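Local coordinates for protein heme oxygenase (Chlamydomonas reinhardtii, PDB 4RAJ) that probably catalyses the oxygen-dependent opening of heme to biliverdin, with release of carbon monoxide and ferrous iron, at residues F60-V65 against D124-L129; S136-L141 against D196-A201. All blocks are in the same frame, centred on the assembly; numbering follows the deposited sequence.

Contact 1: F60-V65 against D124-L129; sequences FYYVFV and DYEAHL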
loop_
_atom_site.group_PDB
_atom_site.type_symbol
_atom_site.label_atom_id
_atom_site.label_comp_id
_atom_site.label_asym_id
_atom_site.label_seq_id
_atom_site.Cartn_x
_atom_site.Cartn_y
_atom_site.Cartn_z
ATOM N N PHE A 60 6.738 -4.312 -1.774
ATOM C CA PHE A 60 5.807 -3.278 -1.391
ATOM C C PHE A 60 6.462 -2.148 -0.610
ATOM O O PHE A 60 5.905 -1.046 -0.515
ATOM C CB PHE A 60 4.643 -3.939 -0.659
ATOM C CG PHE A 60 3.770 -4.678 -1.609
ATOM C CD1 PHE A 60 2.750 -4.015 -2.272
ATOM C CD2 PHE A 60 4.061 -5.981 -1.968
ATOM C CE1 PHE A 60 1.977 -4.675 -3.219
ATOM C CE2 PHE A 60 3.292 -6.648 -2.924
ATOM C CZ PHE A 60 2.252 -5.989 -3.544
ATOM N N TYR A 61 7.662 -2.395 -0.100
ATOM C CA TYR A 61 8.488 -1.300 0.383
ATOM C C TYR A 61 8.641 -0.296 -0.763
ATOM O O TYR A 61 8.369 0.902 -0.598
ATOM C CB TYR A 61 9.848 -1.817 0.876
ATOM C CG TYR A 61 10.907 -0.746 0.971
ATOM C CD1 TYR A 61 10.763 0.332 1.840
ATOM C CD2 TYR A 61 12.057 -0.812 0.189
ATOM C CE1 TYR A 61 11.751 1.327 1.929
ATOM C CE2 TYR A 61 13.035 0.174 0.266
ATOM C CZ TYR A 61 12.880 1.233 1.137
ATOM O OH TYR A 61 13.861 2.211 1.198
ATOM N N TYR A 62 9.022 -0.792 -1.938
ATOM C CA TYR A 62 9.186 0.085 -3.093
ATOM C C TYR A 62 7.877 0.699 -3.563
ATOM O O TYR A 62 7.869 1.847 -4.019
ATOM C CB TYR A 62 9.838 -0.667 -4.256
ATOM C CG TYR A 62 11.302 -0.972 -3.970
ATOM C CD1 TYR A 62 12.196 0.052 -3.670
ATOM C CD2 TYR A 62 11.781 -2.278 -4.001
ATOM C CE1 TYR A 62 13.536 -0.223 -3.406
ATOM C CE2 TYR A 62 13.119 -2.563 -3.743
ATOM C CZ TYR A 62 13.989 -1.532 -3.452
ATOM O OH TYR A 62 15.315 -1.828 -3.191
ATOM N N VAL A 63 6.782 -0.055 -3.490
ATOM C CA VAL A 63 5.481 0.525 -3.847
ATOM C C VAL A 63 5.191 1.725 -2.949
ATOM O O VAL A 63 4.875 2.832 -3.420
ATOM C CB VAL A 63 4.328 -0.490 -3.726
ATOM C CG1 VAL A 63 2.964 0.229 -3.857
ATOM C CG2 VAL A 63 4.476 -1.605 -4.785
ATOM N N PHE A 64 5.321 1.535 -1.645
ATOM C CA PHE A 64 5.036 2.655 -0.757
ATOM C C PHE A 64 6.071 3.782 -0.843
ATOM O O PHE A 64 5.706 4.940 -0.685
ATOM C CB PHE A 64 4.876 2.165 0.692
ATOM C CG PHE A 64 3.544 1.517 0.928
ATOM C CD1 PHE A 64 2.404 2.291 1.086
ATOM C CD2 PHE A 64 3.411 0.142 0.922
ATOM C CE1 PHE A 64 1.155 1.694 1.265
ATOM C CE2 PHE A 64 2.164 -0.464 1.098
ATOM C CZ PHE A 64 1.042 0.315 1.269
ATOM N N VAL A 65 7.341 3.474 -1.094
ATOM C CA VAL A 65 8.308 4.555 -1.328
ATOM C C VAL A 65 7.825 5.432 -2.492
ATOM O O VAL A 65 7.826 6.663 -2.401
ATOM C CB VAL A 65 9.722 4.013 -1.643
ATOM C CG1 VAL A 65 10.569 5.079 -2.316
ATOM C CG2 VAL A 65 10.398 3.513 -0.365
ATOM N N ASP A 124 6.789 -0.776 -13.590
ATOM C CA ASP A 124 5.646 -0.170 -14.261
ATOM C C ASP A 124 4.767 0.616 -13.279
ATOM O O ASP A 124 4.275 1.690 -13.601
ATOM C CB ASP A 124 4.809 -1.244 -14.982
ATOM C CG ASP A 124 5.503 -1.802 -16.238
ATOM O OD1 ASP A 124 6.468 -1.186 -16.734
ATOM O OD2 ASP A 124 5.079 -2.868 -16.725
ATOM N N TYR A 125 4.555 0.077 -12.082
ATOM C CA TYR A 125 3.731 0.772 -11.095
ATOM C C TYR A 125 4.474 1.997 -10.580
ATOM O O TYR A 125 3.884 3.073 -10.438
ATOM C CB TYR A 125 3.358 -0.170 -9.934
ATOM C CG TYR A 125 2.237 0.331 -9.028
ATOM C CD1 TYR A 125 1.386 1.365 -9.416
ATOM C CD2 TYR A 125 2.039 -0.243 -7.781
ATOM C CE1 TYR A 125 0.361 1.819 -8.572
ATOM C CE2 TYR A 125 1.030 0.200 -6.935
ATOM C CZ TYR A 125 0.192 1.224 -7.331
ATOM O OH TYR A 125 -0.803 1.633 -6.463
ATOM N N GLU A 126 5.773 1.840 -10.308
ATOM C CA GLU A 126 6.595 2.981 -9.892
ATOM C C GLU A 126 6.516 4.135 -10.896
ATOM O O GLU A 126 6.396 5.301 -10.514
ATOM C CB GLU A 126 8.047 2.559 -9.725
ATOM C CG GLU A 126 8.327 1.683 -8.505
ATOM C CD GLU A 126 9.780 1.258 -8.461
ATOM O OE1 GLU A 126 10.344 0.992 -9.544
ATOM O OE2 GLU A 126 10.363 1.219 -7.360
ATOM N N ALA A 127 6.589 3.795 -12.176
ATOM C CA ALA A 127 6.536 4.785 -13.248
ATOM C C ALA A 127 5.169 5.449 -13.299
ATOM O O ALA A 127 5.062 6.669 -13.467
ATOM C CB ALA A 127 6.864 4.132 -14.579
ATOM N N HIS A 128 4.128 4.642 -13.126
ATOM C CA HIS A 128 2.762 5.147 -13.154
ATOM C C HIS A 128 2.509 6.133 -12.019
ATOM O O HIS A 128 1.916 7.190 -12.225
ATOM C CB HIS A 128 1.762 3.996 -13.073
ATOM C CG HIS A 128 0.337 4.444 -13.135
ATOM N ND1 HIS A 128 -0.189 5.089 -14.234
ATOM C CD2 HIS A 128 -0.668 4.357 -12.234
ATOM C CE1 HIS A 128 -1.460 5.374 -14.008
ATOM N NE2 HIS A 128 -1.776 4.935 -12.804
ATOM N N LEU A 129 2.951 5.784 -10.815
ATOM C CA LEU A 129 2.785 6.663 -9.665
ATOM C C LEU A 129 3.532 7.982 -9.845
ATOM O O LEU A 129 3.005 9.056 -9.524
ATOM C CB LEU A 129 3.269 5.962 -8.386
ATOM C CG LEU A 129 2.388 4.789 -7.956
ATOM C CD1 LEU A 129 3.038 3.953 -6.846
ATOM C CD2 LEU A 129 1.038 5.306 -7.492
HETATM O O HOH W 1 10.173 2.902 -5.392
#
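Segments 60-65 and 124-129 run almost parallel, their axes at 10° and 9.7 Å at closest, with V63 set against Y125; the nearest CA atoms of the two segments are those of V63 and E126, 6.6 Å apart. No direct hydrogen bond crosses between them. The apolar part of the contact is V63 against the ring of Y125. CG1 of V63 lies 3.6 Å from CE2 of Y125, and CG2 of V63 sits farther off, beside CD2. The Y125 ring gets there because its CG stands anti to the backbone N (chi1 -166°). Within its own helix the ring is backed by L129, whose CD1 lies 3.8 Å above the centre of one face of Y125. The same methyl, L129 CD1, packs 4.0 Å from the carbonyl O of V63. The hydroxyl of Y125 is held elsewhere, by hydrogen bonds to H143 and Q147. A polar border runs along Y62 and E126. OE2 of E126 comes within 3.7 Å of CB of Y62, and the ring and carboxylate planes are 75° apart. One water joins the two residues: it donates to the carbonyl O of Y62 and to OE2 of E126 (2.6 Å). OE2 also forms a salt bridge with K118, which makes a cation-pi contact with the Y62 ring, so one lysine ties both residues together. Around the pair, helix 204-227 packs on V63 and Y125 through I224, and helix 140-151 receives L129 on L140 and H143.

Contact 2: S136-L141 against D196-A201; sequences SPALLL and DEWGAA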
loop_
_atom_site.group_PDB
_atom_site.type_symbol
_atom_site.label_atom_id
_atom_site.label_comp_id
_atom_site.label_asym_id
_atom_site.label_seq_id
_atom_site.Cartn_x
_atom_site.Cartn_y
_atom_site.Cartn_z
ATOM N N SER A 136 -1.278 14.527 -12.608
ATOM C CA SER A 136 -2.588 14.614 -11.948
ATOM C C SER A 136 -2.545 14.085 -10.522
ATOM O O SER A 136 -3.006 12.974 -10.251
ATOM C CB SER A 136 -3.645 13.853 -12.741
ATOM O OG SER A 136 -3.136 12.616 -13.193
ATOM N N PRO A 137 -1.999 14.887 -9.603
ATOM C CA PRO A 137 -1.740 14.400 -8.245
ATOM C C PRO A 137 -2.992 13.981 -7.484
ATOM O O PRO A 137 -2.873 13.127 -6.623
ATOM C CB PRO A 137 -1.066 15.597 -7.564
ATOM C CG PRO A 137 -0.535 16.429 -8.688
ATOM C CD PRO A 137 -1.520 16.267 -9.798
ATOM N N ALA A 138 -4.161 14.540 -7.780
ATOM C CA ALA A 138 -5.367 14.111 -7.073
ATOM C C ALA A 138 -5.630 12.594 -7.197
ATOM O O ALA A 138 -6.181 11.983 -6.272
ATOM C CB ALA A 138 -6.584 14.900 -7.573
ATOM N N LEU A 139 -5.235 11.995 -8.326
ATOM C CA LEU A 139 -5.489 10.575 -8.583
ATOM C C LEU A 139 -4.667 9.672 -7.652
ATOM O O LEU A 139 -4.996 8.498 -7.468
ATOM C CB LEU A 139 -5.194 10.219 -10.056
ATOM C CG LEU A 139 -6.098 10.918 -11.086
ATOM C CD1 LEU A 139 -5.914 10.383 -12.531
ATOM C CD2 LEU A 139 -7.561 10.822 -10.658
ATOM N N LEU A 140 -3.606 10.227 -7.076
ATOM C CA LEU A 140 -2.826 9.528 -6.050
ATOM C C LEU A 140 -3.695 9.157 -4.846
ATOM O O LEU A 140 -3.432 8.163 -4.148
ATOM C CB LEU A 140 -1.652 10.402 -5.586
ATOM C CG LEU A 140 -0.508 10.638 -6.575
ATOM C CD1 LEU A 140 0.504 11.673 -6.012
ATOM C CD2 LEU A 140 0.163 9.312 -6.918
ATOM N N LEU A 141 -4.744 9.939 -4.603
ATOM C CA LEU A 141 -5.585 9.706 -3.430
ATOM C C LEU A 141 -6.386 8.417 -3.561
ATOM O O LEU A 141 -6.721 7.790 -2.554
ATOM C CB LEU A 141 -6.515 10.910 -3.185
ATOM C CG LEU A 141 -5.855 12.249 -2.828
ATOM C CD1 LEU A 141 -6.885 13.378 -2.898
ATOM C CD2 LEU A 141 -5.212 12.221 -1.445
ATOM N N ASP A 196 -14.539 10.923 0.862
ATOM C CA ASP A 196 -15.919 10.974 0.393
ATOM C C ASP A 196 -16.429 12.404 0.231
ATOM O O ASP A 196 -17.126 12.710 -0.740
ATOM C CB ASP A 196 -16.828 10.196 1.341
ATOM C CG ASP A 196 -16.907 8.727 0.987
ATOM O OD1 ASP A 196 -16.542 8.365 -0.156
ATOM O OD2 ASP A 196 -17.355 7.933 1.837
ATOM N N GLU A 197 -16.076 13.281 1.168
ATOM C CA GLU A 197 -16.518 14.674 1.095
ATOM C C GLU A 197 -15.855 15.428 -0.045
ATOM O O GLU A 197 -16.507 16.166 -0.781
ATOM C CB GLU A 197 -16.241 15.394 2.413
ATOM C CG GLU A 197 -17.401 15.332 3.367
ATOM C CD GLU A 197 -16.993 15.613 4.791
ATOM O OE1 GLU A 197 -15.951 16.278 4.990
ATOM O OE2 GLU A 197 -17.714 15.158 5.705
ATOM N N TRP A 198 -14.550 15.246 -0.174
ATOM C CA TRP A 198 -13.806 15.884 -1.245
ATOM C C TRP A 198 -14.226 15.299 -2.608
ATOM O O TRP A 198 -14.443 16.034 -3.585
ATOM C CB TRP A 198 -12.303 15.717 -1.002
ATOM C CG TRP A 198 -11.471 16.047 -2.192
ATOM C CD1 TRP A 198 -11.006 17.279 -2.555
ATOM C CD2 TRP A 198 -11.001 15.130 -3.185
ATOM N NE1 TRP A 198 -10.278 17.186 -3.715
ATOM C CE2 TRP A 198 -10.256 15.875 -4.123
ATOM C CE3 TRP A 198 -11.132 13.746 -3.369
ATOM C CZ2 TRP A 198 -9.652 15.286 -5.240
ATOM C CZ3 TRP A 198 -10.530 13.161 -4.479
ATOM C CH2 TRP A 198 -9.794 13.933 -5.393
ATOM N N GLY A 199 -14.366 13.977 -2.658
ATOM C CA GLY A 199 -14.689 13.286 -3.896
ATOM C C GLY A 199 -16.028 13.729 -4.471
ATOM O O GLY A 199 -16.168 13.901 -5.676
ATOM N N ALA A 200 -17.009 13.927 -3.599
ATOM C CA ALA A 200 -18.337 14.351 -4.030
ATOM C C ALA A 200 -18.337 15.757 -4.643
ATOM O O ALA A 200 -19.245 16.103 -5.396
ATOM C CB ALA A 200 -19.305 14.289 -2.866
ATOM N N ALA A 201 -17.324 16.558 -4.326
ATOM C CA ALA A 201 -17.215 17.912 -4.868
ATOM C C ALA A 201 -16.484 17.959 -6.214
ATOM O O ALA A 201 -16.324 19.031 -6.804
ATOM C CB ALA A 201 -16.517 18.813 -3.876
#
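W198, near the C-terminal end of helix 184-200, reaches across to A138 and L141, in the segment that leads into helix 140-151, and so joins that segment to the end of helix 184-200 in the all-helical heme oxygenase fold. The backbones stay well apart. The closest CA atoms, those of L141 and G199, are 9.8 Å from each other, and the indole bridges the distance. Its CG is anti to the backbone N (chi1 166°), which carries the ring system out from its own helix, so that its six-membered ring meets A138 and L141. L141 comes over one face: its CD1 lies 4.0 Å from the centroid of the W198 six-membered ring and 13° off the ring normal, a CH-pi contact. A138 meets the edge instead, with CB near the ring plane and 3.9 Å from CZ2 of W198. The two aliphatic residues are three positions apart, linked by a backbone hydrogen bond of 3.0 Å from L141 N to A138 O. Together they meet one ring from two directions, face and edge. No hydrogen bond crosses between the segments. The indole NE1 is instead bonded to D81 of helix 80-84, and F85 meets the ring edge-to-face. F85 also touches L141. An alanine in place of W198 would take away the indole, and would probably leave a gap beside A138 and L141 and D81 without its N-H partner. Beside these, L140 packs on helix 50-76, and L139 on helix 204-227, where L210 also touches W198. This is ordinary core packing of a helical bundle, in which a large aromatic spans two segments whose backbones stay apart.

Contacts 1 and 2 are centred 20 Å apart and follow one another along the chain. Helix 120-135 provides one side of contact 1, the other being helix 50-76; S136 leaves that first helix, and 136-141 provides one side of contact 2, against helix 184-200. They meet directly, L129 O lying 3.9 Å from L140 CD2. The centre of contact 1 lies about 9 Å from that of the chain, against about 17 Å for contact 2. Segment 60-65 holds F60, which lines the polyether pocket of this heme-free structure without touching 124-129; Q147, another pocket residue, bonds Y125. That pocket is probably part of the heme cleft. Contact 2 contributes no residue to it, although helix 140-151 does, through T146, Q147 and A150.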